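Local coordinates for ankyrin repeat-containing protein YAR1 (Saccharomyces cerevisiae, PDB 4BSZ), which binds unfolded protein, probably through its ankyrin-repeat fold, and is required for a normal rate of cell proliferation in yeast, at residues T54-A59 and Y70-V75; G63-V68 and L108-L113; D16-D21 and S44-S49; E50-A55 and V91-N96. All coordinates share one frame; numbering follows the deposited sequence.

Interaction 1 of 4, residues T54-A59 and Y70-V75; sequences TALHMA and YILETV
Ile-71 and Leu-72 of helix 65-78 meet Ala-55, Leu-56 and Ala-59 of helix 55-61; the side chains touch through carbon alone, and Ile-71 CD1 also lies 3.8 Å from Ala-55 O. This CD1 methyl lies over the two alanines one turn apart, 4.2 Å from Ala-55 CB and 4.0 Å from Ala-59 CB. The Ile-71 chain is extended at chi2 (173°), which carries CD1 out toward them. The branch methyl CG2 of Ile-71 goes to Leu-56 CD1 instead. Leu-56 and Leu-72 cross at about a right angle, with Leu-56 CD1 4.1 Å from Leu-72 CG. The small alanines leave room for the isoleucine, and the leucines close one flank.

Polar bonds act inside each segment. Thr-54, the N-cap of helix 55-61, is tied to the His-57 ring: Thr-54 N donates to His-57 ND1 over 3.0 Å, tilted 34° from the ring plane, and Thr-54 OG1 lies 3.2 Å from the same ND1 in a second hydrogen bond. Asn-96 O takes up the other ring nitrogen, NE2, so the imidazole is held at both ends. On the far helix Thr-74 OG1 donates to Tyr-70 O.

The axes of segments 55-59 and 70-75 approach to 10.6 Å at 158°, nearly antiparallel. This is the helix-turn-helix of an ankyrin repeat, with TALH as its version of the TPLH signature.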
# COMPACT_ATOMS: atom_id res chain seq x y z
N THR B 54 4.18 40.99 30.52
CA THR B 54 3.38 42.21 30.68
C THR B 54 1.97 41.93 31.18
O THR B 54 1.58 40.78 31.37
CB THR B 54 3.28 42.98 29.35
OG1 THR B 54 2.39 42.29 28.46
CG2 THR B 54 4.66 43.11 28.71
N ALA B 55 1.20 43.00 31.39
CA ALA B 55 -0.19 42.88 31.83
C ALA B 55 -1.04 42.29 30.71
O ALA B 55 -2.03 41.61 30.95
CB ALA B 55 -0.73 44.23 32.26
N LEU B 56 -0.65 42.58 29.47
CA LEU B 56 -1.30 41.99 28.32
C LEU B 56 -1.21 40.46 28.41
O LEU B 56 -2.20 39.78 28.19
CB LEU B 56 -0.65 42.49 27.02
CG LEU B 56 -1.40 42.15 25.73
CD1 LEU B 56 -2.82 42.72 25.77
CD2 LEU B 56 -0.63 42.67 24.53
N HIS B 57 -0.03 39.94 28.74
CA HIS B 57 0.15 38.51 28.97
C HIS B 57 -0.90 37.94 29.92
O HIS B 57 -1.61 37.00 29.59
CB HIS B 57 1.53 38.23 29.55
CG HIS B 57 2.62 38.15 28.53
ND1 HIS B 57 3.42 39.23 28.21
CD2 HIS B 57 3.06 37.12 27.77
CE1 HIS B 57 4.30 38.87 27.30
NE2 HIS B 57 4.10 37.59 27.02
N MET B 58 -1.00 38.53 31.10
CA MET B 58 -1.87 38.00 32.14
C MET B 58 -3.34 37.98 31.72
O MET B 58 -4.01 36.96 31.84
CB MET B 58 -1.70 38.82 33.41
CG MET B 58 -0.25 38.96 33.84
SD MET B 58 0.37 37.42 34.55
CE MET B 58 2.13 37.56 34.23
N ALA B 59 -3.83 39.11 31.24
CA ALA B 59 -5.22 39.21 30.81
C ALA B 59 -5.50 38.29 29.63
O ALA B 59 -6.60 37.74 29.51
CB ALA B 59 -5.57 40.66 30.46
N TYR B 70 -9.22 46.98 26.94
CA TYR B 70 -8.89 48.21 27.65
C TYR B 70 -7.39 48.47 27.64
O TYR B 70 -6.94 49.57 27.33
CB TYR B 70 -9.38 48.17 29.10
CG TYR B 70 -8.89 49.33 29.93
CD1 TYR B 70 -9.55 50.55 29.90
CD2 TYR B 70 -7.77 49.21 30.73
CE1 TYR B 70 -9.10 51.63 30.65
CE2 TYR B 70 -7.31 50.29 31.49
CZ TYR B 70 -7.98 51.49 31.45
OH TYR B 70 -7.52 52.56 32.21
N ILE B 71 -6.63 47.46 28.01
CA ILE B 71 -5.18 47.57 28.02
C ILE B 71 -4.69 48.03 26.66
O ILE B 71 -3.85 48.92 26.56
CB ILE B 71 -4.54 46.22 28.40
CG1 ILE B 71 -4.88 45.87 29.84
CG2 ILE B 71 -3.03 46.27 28.19
CD1 ILE B 71 -4.45 44.51 30.28
N LEU B 72 -5.23 47.45 25.60
CA LEU B 72 -4.80 47.78 24.26
C LEU B 72 -5.21 49.20 23.86
O LEU B 72 -4.41 49.94 23.29
CB LEU B 72 -5.32 46.76 23.25
CG LEU B 72 -4.56 45.43 23.21
CD1 LEU B 72 -5.28 44.43 22.32
CD2 LEU B 72 -3.13 45.66 22.74
N GLU B 73 -6.45 49.56 24.15
CA GLU B 73 -6.94 50.90 23.85
C GLU B 73 -6.08 51.98 24.52
O GLU B 73 -5.62 52.93 23.88
CB GLU B 73 -8.41 51.05 24.27
CG GLU B 73 -9.40 50.38 23.34
CD GLU B 73 -10.81 50.37 23.90
OE1 GLU B 73 -10.98 50.76 25.08
OE2 GLU B 73 -11.74 49.97 23.16
N THR B 74 -5.87 51.81 25.82
CA THR B 74 -5.05 52.71 26.61
C THR B 74 -3.62 52.85 26.09
O THR B 74 -3.10 53.95 25.93
CB THR B 74 -5.03 52.26 28.09
OG1 THR B 74 -6.38 52.19 28.56
CG2 THR B 74 -4.26 53.24 28.95
N VAL B 75 -2.97 51.74 25.81
CA VAL B 75 -1.60 51.79 25.31
C VAL B 75 -1.53 52.52 23.96
O VAL B 75 -0.64 53.34 23.73
CB VAL B 75 -0.97 50.37 25.22
CG1 VAL B 75 0.34 50.39 24.45
CG2 VAL B 75 -0.76 49.81 26.63

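Interaction 2 of 4, residues G63-V68 and L108-L113; sequences GHIETV and LDVVKL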
# COMPACT_ATOMS: atom_id res chain seq x y z
N GLY B 63 -8.28 35.05 29.32
CA GLY B 63 -9.46 35.23 28.49
C GLY B 63 -10.37 36.38 28.87
O GLY B 63 -11.54 36.40 28.47
N HIS B 64 -9.83 37.34 29.63
CA HIS B 64 -10.56 38.53 30.05
C HIS B 64 -10.59 39.57 28.94
O HIS B 64 -9.85 40.57 28.99
CB HIS B 64 -9.91 39.13 31.28
CG HIS B 64 -9.88 38.21 32.46
ND1 HIS B 64 -10.93 37.39 32.79
CD2 HIS B 64 -8.91 37.97 33.38
CE1 HIS B 64 -10.62 36.69 33.87
NE2 HIS B 64 -9.40 37.02 34.25
N ILE B 65 -11.46 39.35 27.97
CA ILE B 65 -11.53 40.17 26.77
C ILE B 65 -11.71 41.69 27.03
O ILE B 65 -11.10 42.51 26.34
CB ILE B 65 -12.63 39.64 25.83
CG1 ILE B 65 -12.55 40.31 24.46
CG2 ILE B 65 -13.99 39.80 26.47
CD1 ILE B 65 -11.43 39.81 23.61
N GLU B 66 -12.50 42.05 28.03
CA GLU B 66 -12.77 43.47 28.29
C GLU B 66 -11.54 44.15 28.88
O GLU B 66 -11.21 45.28 28.54
CB GLU B 66 -13.99 43.64 29.18
CG GLU B 66 -15.29 43.22 28.51
CD GLU B 66 -15.42 43.77 27.09
OE1 GLU B 66 -15.22 44.99 26.91
OE2 GLU B 66 -15.70 42.98 26.16
N THR B 67 -10.86 43.44 29.76
CA THR B 67 -9.61 43.91 30.32
C THR B 67 -8.56 44.03 29.21
O THR B 67 -7.84 45.02 29.13
CB THR B 67 -9.11 42.94 31.39
OG1 THR B 67 -10.20 42.57 32.25
CG2 THR B 67 -8.00 43.58 32.19
N VAL B 68 -8.50 43.01 28.35
CA VAL B 68 -7.55 42.99 27.23
C VAL B 68 -7.75 44.17 26.28
O VAL B 68 -6.79 44.85 25.90
CB VAL B 68 -7.63 41.68 26.41
CG1 VAL B 68 -6.77 41.77 25.15
CG2 VAL B 68 -7.21 40.47 27.26
N LEU B 108 -10.07 32.17 22.17
CA LEU B 108 -10.34 32.65 20.82
C LEU B 108 -10.65 34.15 20.68
O LEU B 108 -10.13 34.80 19.77
CB LEU B 108 -11.46 31.83 20.18
CG LEU B 108 -11.71 32.04 18.68
CD1 LEU B 108 -10.39 31.98 17.93
CD2 LEU B 108 -12.68 30.99 18.15
N ASP B 109 -11.48 34.69 21.56
CA ASP B 109 -11.88 36.10 21.50
C ASP B 109 -10.67 37.03 21.62
O ASP B 109 -10.55 38.03 20.88
CB ASP B 109 -12.92 36.40 22.58
CG ASP B 109 -12.62 35.71 23.90
OD1 ASP B 109 -11.53 35.11 24.05
OD2 ASP B 109 -13.49 35.78 24.81
N VAL B 110 -9.78 36.70 22.54
CA VAL B 110 -8.56 37.46 22.74
C VAL B 110 -7.70 37.42 21.48
O VAL B 110 -7.14 38.44 21.05
CB VAL B 110 -7.76 36.90 23.92
CG1 VAL B 110 -6.33 37.40 23.88
CG2 VAL B 110 -8.44 37.26 25.22
N VAL B 111 -7.60 36.23 20.90
CA VAL B 111 -6.76 36.00 19.72
C VAL B 111 -7.24 36.79 18.51
O VAL B 111 -6.44 37.43 17.82
CB VAL B 111 -6.66 34.51 19.38
CG1 VAL B 111 -5.98 34.30 18.03
CG2 VAL B 111 -5.91 33.76 20.50
N LYS B 112 -8.55 36.77 18.26
CA LYS B 112 -9.11 37.57 17.18
C LYS B 112 -8.88 39.06 17.44
O LYS B 112 -8.58 39.82 16.52
CB LYS B 112 -10.59 37.28 17.00
CG LYS B 112 -10.88 35.94 16.37
CD LYS B 112 -12.36 35.81 16.09
CE LYS B 112 -12.68 34.50 15.38
NZ LYS B 112 -14.13 34.39 15.05
N LEU B 113 -9.01 39.48 18.69
CA LEU B 113 -8.76 40.87 19.03
C LEU B 113 -7.30 41.24 18.76
O LEU B 113 -7.03 42.25 18.12
CB LEU B 113 -9.10 41.13 20.50
CG LEU B 113 -9.04 42.57 20.98
CD1 LEU B 113 -9.97 43.46 20.17
CD2 LEU B 113 -9.43 42.60 22.43
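Ile-65 reaches across from the first turn of helix 65-78 and sets its CD1 methyl against helix 108-117, between Asp-109 and Leu-113. With CG1 trans to the backbone N (chi1 -169°), the chain carries CD1 to 3.6 Å from Leu-113 CD2. The same methyl also lies 3.9 Å from Asp-109 CB and rests against the peptide that joins Asp-109 to Val-110.

Val-110 works through one branch. Its CG2 packs 4.0 Å from Gly-63 CA and equally close to Val-68 CG2, the two valines crossing at about a right angle. Gly-63, with positive phi, ends the preceding helix in a Schellman motif, and the valine methyl packs on its CA.

Leu-113, one turn further on, completes the apolar patch: its CD2 touches Ile-65 CD1 and also Val-68 CG1, at 3.9 Å, as it slides past Val-68 in the opposite direction. The Asp-109 carboxylate turns back on its own helix, where OD1 accepts from Val-110 N on the anti side at 2.8 Å, in a bent bond 34° out of the carboxylate plane.

Behind the patch, Val-68 leans on Leu-56 and Ala-59, and Val-110 on Ala-60, all of helix 55-61. Successive second helices of two ankyrin repeats, residues 51-80 and 94-123, stack side by side in this way in the ankyrin solenoid.

Interaction 3 of 4, residues D16-D21 and S44-S49; sequences DTIILD and STCKES
Ile-18 and Ile-19 of helix 12-24 form the apolar half of this contact, against Cys-46 and the aliphatic stem of Glu-48. Cys-46 fits beside both isoleucines: its SG lies 3.9 Å from Ile-18 CD1, and its CB 4.2 Å from Ile-19 CG2. The CD1 methyl of Ile-19 touches Glu-48 CB and CG, each at 3.6 Å, the two side chains crossing at about a right angle. Ile-19 CG1 sits between its backbone N and carbonyl carbon (chi1 85°), which aims CD1 at the glutamate while CG2 is left to face the cysteine.

The polar half is slight. Ser-49 OG donates to Asp-16 OD1 over 3.2 Å, a weak bond; the same oxygen also has a weak bond from Gln-12 NE2. Further ties hold the backbone of the loop, where Gln-15 OE1 accepts from Lys-47 N and Gln-12 NE2 donates to Lys-47 O. The Glu-48 carboxylate looks elsewhere, its OE1 bonded to Ser-51 OG.

Asp-16 OD1 and Glu-48 OE2 come within 5.6 Å, and an acidic side chain of another protein chain is also close to Glu-48. These like charges would probably give this edge a negative electrostatic potential. Within the two segments the attraction probably comes mostly from the isoleucines against Cys-46 and the Glu-48 stem, with Gln-12 and Gln-15 adding polar anchorage.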
# COMPACT_ATOMS: atom_id res chain seq x y z
N ASP B 16 3.87 44.93 39.97
CA ASP B 16 3.27 43.64 40.33
C ASP B 16 1.78 43.75 40.62
O ASP B 16 0.98 42.96 40.11
CB ASP B 16 4.00 43.01 41.52
CG ASP B 16 5.37 42.45 41.15
OD1 ASP B 16 5.53 41.99 40.00
OD2 ASP B 16 6.27 42.48 42.02
N THR B 17 1.41 44.72 41.45
CA THR B 17 0.01 44.95 41.80
C THR B 17 -0.87 45.21 40.57
O THR B 17 -1.98 44.68 40.45
CB THR B 17 -0.13 46.12 42.79
OG1 THR B 17 0.55 45.80 44.02
CG2 THR B 17 -1.60 46.42 43.07
N ILE B 18 -0.36 46.03 39.65
CA ILE B 18 -1.03 46.34 38.39
C ILE B 18 -1.29 45.10 37.53
O ILE B 18 -2.39 44.93 36.99
CB ILE B 18 -0.23 47.37 37.58
CG1 ILE B 18 -0.35 48.75 38.22
CG2 ILE B 18 -0.70 47.40 36.13
CD1 ILE B 18 0.69 49.75 37.74
N ILE B 19 -0.29 44.23 37.41
CA ILE B 19 -0.45 43.03 36.58
C ILE B 19 -1.17 41.89 37.30
O ILE B 19 -1.74 41.02 36.65
CB ILE B 19 0.88 42.50 35.98
CG1 ILE B 19 1.60 41.59 36.98
CG2 ILE B 19 1.78 43.63 35.50
CD1 ILE B 19 2.49 40.60 36.31
N LEU B 20 -1.16 41.89 38.63
CA LEU B 20 -1.96 40.93 39.37
C LEU B 20 -3.44 41.23 39.15
O LEU B 20 -4.29 40.33 39.15
CB LEU B 20 -1.60 40.97 40.86
CG LEU B 20 -0.68 39.86 41.39
CD1 LEU B 20 0.66 39.82 40.65
CD2 LEU B 20 -0.47 40.03 42.87
N ASP B 21 -3.73 42.52 38.95
CA ASP B 21 -5.09 43.02 38.69
C ASP B 21 -5.54 42.74 37.27
O ASP B 21 -6.72 42.54 37.01
CB ASP B 21 -5.18 44.52 38.95
CG ASP B 21 -5.31 44.84 40.41
OD1 ASP B 21 -5.62 43.92 41.20
OD2 ASP B 21 -5.12 46.02 40.76
N SER B 44 2.53 50.35 29.53
CA SER B 44 3.32 49.49 28.65
C SER B 44 4.69 49.10 29.21
O SER B 44 5.44 48.36 28.56
CB SER B 44 3.47 50.14 27.27
OG SER B 44 4.07 51.42 27.36
N THR B 45 5.02 49.57 30.41
CA THR B 45 6.33 49.30 31.00
C THR B 45 6.28 48.38 32.22
O THR B 45 7.31 47.93 32.72
CB THR B 45 7.09 50.61 31.37
OG1 THR B 45 6.71 51.07 32.68
CG2 THR B 45 6.81 51.70 30.33
N CYS B 46 5.07 48.09 32.70
CA CYS B 46 4.90 47.21 33.87
C CYS B 46 5.17 45.76 33.50
O CYS B 46 4.47 45.18 32.67
CB CYS B 46 3.49 47.31 34.44
SG CYS B 46 2.85 48.97 34.64
N LYS B 47 6.19 45.18 34.13
CA LYS B 47 6.57 43.81 33.82
C LYS B 47 6.76 43.04 35.11
O LYS B 47 7.21 43.60 36.11
CB LYS B 47 7.83 43.80 32.96
CG LYS B 47 7.64 44.53 31.63
CD LYS B 47 8.91 44.63 30.82
CE LYS B 47 8.63 45.24 29.45
NZ LYS B 47 9.86 45.35 28.61
N GLU B 48 6.38 41.76 35.11
CA GLU B 48 6.50 40.92 36.31
C GLU B 48 7.96 40.79 36.73
O GLU B 48 8.87 41.06 35.93
CB GLU B 48 5.88 39.53 36.08
CG GLU B 48 5.44 38.81 37.36
CD GLU B 48 4.73 37.49 37.10
OE1 GLU B 48 4.95 36.90 36.03
OE2 GLU B 48 3.94 37.04 37.96
N SER B 49 8.18 40.38 37.97
CA SER B 49 9.52 40.32 38.54
C SER B 49 10.35 39.23 37.88
O SER B 49 11.44 39.48 37.35
CB SER B 49 9.43 40.05 40.05
OG SER B 49 8.39 40.82 40.64

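Interaction 4 of 4, residues E50-A55 and V91-N96; sequences ESDSTA and VNKTGN
Neighbouring hairpin loops of the ankyrin fold, the fingers that project from the helices, are joined here by two hydrogen bonds, Lys-93 to Ser-51 and Asn-92 to Ser-53. Lys-93 N points almost straight at Ser-51 O, 2.7 Å away with an N-H...O angle of 170°. Asn-92 ND2 gives the other bond, to Ser-53 OG at 3.2 Å, the hydroxyl lying 20° out of the amide plane. Ser-53 OG in turn donates to Ser-51 OG, itself paired with Glu-48 OE1, and the chain of polar groups fixes the serine rotations.

Asn-92 also shapes its own loop. Its CG stands between its backbone N and carbonyl carbon (chi1 55°), which swings OD1 back to accept from Thr-94 N at 3.0 Å, an Asx turn, and from Asn-96 N at 3.1 Å. The two donors come from opposite faces of the amide. A type I turn spans Asn-92 to Gly-95. The Lys-93 chain runs past Ser-51 O and bends at its end, with CE next to Glu-50 O; Lys-93 NZ is 4.4 Å from Asp-52 OD1, beyond a salt bridge.

An acidic side chain of another protein chain hydrogen-bonds to Asn-92 ND2. The paired loops lead into the starts of helices 55-61 and 98-104: Ser-53 and Asn-92 pack on Trp-101 of the later helix, and Ser-53 also touches Met-58 of the earlier one.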
# COMPACT_ATOMS: atom_id res chain seq x y z
N GLU B 50 9.82 38.01 37.89
CA GLU B 50 10.56 36.84 37.44
C GLU B 50 10.54 36.70 35.92
O GLU B 50 11.59 36.49 35.30
CB GLU B 50 9.98 35.56 38.06
CG GLU B 50 9.78 35.61 39.57
CD GLU B 50 11.02 35.19 40.35
OE1 GLU B 50 12.12 35.70 40.05
OE2 GLU B 50 10.88 34.35 41.27
N SER B 51 9.36 36.81 35.33
CA SER B 51 9.16 36.41 33.94
C SER B 51 9.41 37.48 32.88
O SER B 51 9.80 37.15 31.76
CB SER B 51 7.76 35.83 33.77
OG SER B 51 6.78 36.75 34.23
N ASP B 52 9.20 38.74 33.25
CA ASP B 52 9.23 39.90 32.33
C ASP B 52 7.94 40.02 31.51
O ASP B 52 7.84 40.83 30.59
CB ASP B 52 10.48 39.92 31.43
CG ASP B 52 11.20 41.25 31.44
OD1 ASP B 52 11.20 41.92 32.50
OD2 ASP B 52 11.77 41.64 30.39
N SER B 53 6.95 39.21 31.89
CA SER B 53 5.63 39.20 31.24
C SER B 53 4.84 40.46 31.54
O SER B 53 4.81 40.92 32.68
CB SER B 53 4.82 37.99 31.70
OG SER B 53 5.55 36.79 31.53
N THR B 54 4.18 40.99 30.52
CA THR B 54 3.38 42.21 30.68
C THR B 54 1.97 41.93 31.18
O THR B 54 1.58 40.78 31.37
CB THR B 54 3.28 42.98 29.35
OG1 THR B 54 2.39 42.29 28.46
CG2 THR B 54 4.66 43.11 28.71
N ALA B 55 1.20 43.00 31.39
CA ALA B 55 -0.19 42.88 31.83
C ALA B 55 -1.04 42.29 30.71
O ALA B 55 -2.03 41.61 30.95
CB ALA B 55 -0.73 44.23 32.26
N VAL B 91 7.87 40.09 24.35
CA VAL B 91 8.14 38.72 24.78
C VAL B 91 8.74 38.69 26.18
O VAL B 91 9.50 39.60 26.57
CB VAL B 91 9.10 37.99 23.79
CG1 VAL B 91 8.51 37.94 22.40
CG2 VAL B 91 10.47 38.64 23.77
N ASN B 92 8.41 37.66 26.96
CA ASN B 92 9.00 37.52 28.29
C ASN B 92 10.36 36.82 28.22
O ASN B 92 10.88 36.61 27.13
CB ASN B 92 8.04 36.79 29.24
CG ASN B 92 7.60 35.44 28.70
OD1 ASN B 92 8.35 34.74 28.03
ND2 ASN B 92 6.36 35.08 28.99
N LYS B 93 10.94 36.47 29.37
CA LYS B 93 12.27 35.85 29.38
C LYS B 93 12.32 34.55 28.57
O LYS B 93 13.37 34.15 28.06
CB LYS B 93 12.76 35.58 30.81
CG LYS B 93 13.11 36.83 31.63
CD LYS B 93 14.21 36.52 32.65
CE LYS B 93 14.13 37.41 33.90
NZ LYS B 93 14.19 38.88 33.63
N THR B 94 11.16 33.91 28.46
CA THR B 94 11.04 32.63 27.77
C THR B 94 10.74 32.86 26.28
O THR B 94 10.71 31.92 25.48
CB THR B 94 9.96 31.76 28.45
OG1 THR B 94 10.16 31.80 29.87
CG2 THR B 94 10.01 30.32 27.97
N GLY B 95 10.55 34.13 25.91
CA GLY B 95 10.37 34.52 24.52
C GLY B 95 8.93 34.45 24.03
O GLY B 95 8.69 34.41 22.82
N ASN B 96 7.99 34.43 24.96
CA ASN B 96 6.58 34.29 24.62
C ASN B 96 5.82 35.62 24.55
O ASN B 96 5.99 36.49 25.41
CB ASN B 96 5.87 33.34 25.59
CG ASN B 96 6.25 31.88 25.38
OD1 ASN B 96 6.35 31.41 24.24
ND2 ASN B 96 6.46 31.16 26.47

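Overall arrangement
Interaction 3 closes first along the chain, before the others open, and ties helix 12-24 to the loop that leads into residues 50-55. Interactions 1 and 4 both start from this region and share Thr-54 and Ala-55; their centres are about 13 Å apart. Interaction 1 pairs the two helices of one repeat, and interaction 2, its centre about 10 Å from that of interaction 1, uses the same helix 65-78 to reach helix 108-117. Interactions 2 and 4 lie on opposite sides of the chain's centre, their own centres about 19 Å apart, and join the two annotated repeats at helix and at loop level. Repeats are thus coupled at both ends of the stack's cross-section, as in an ankyrin solenoid.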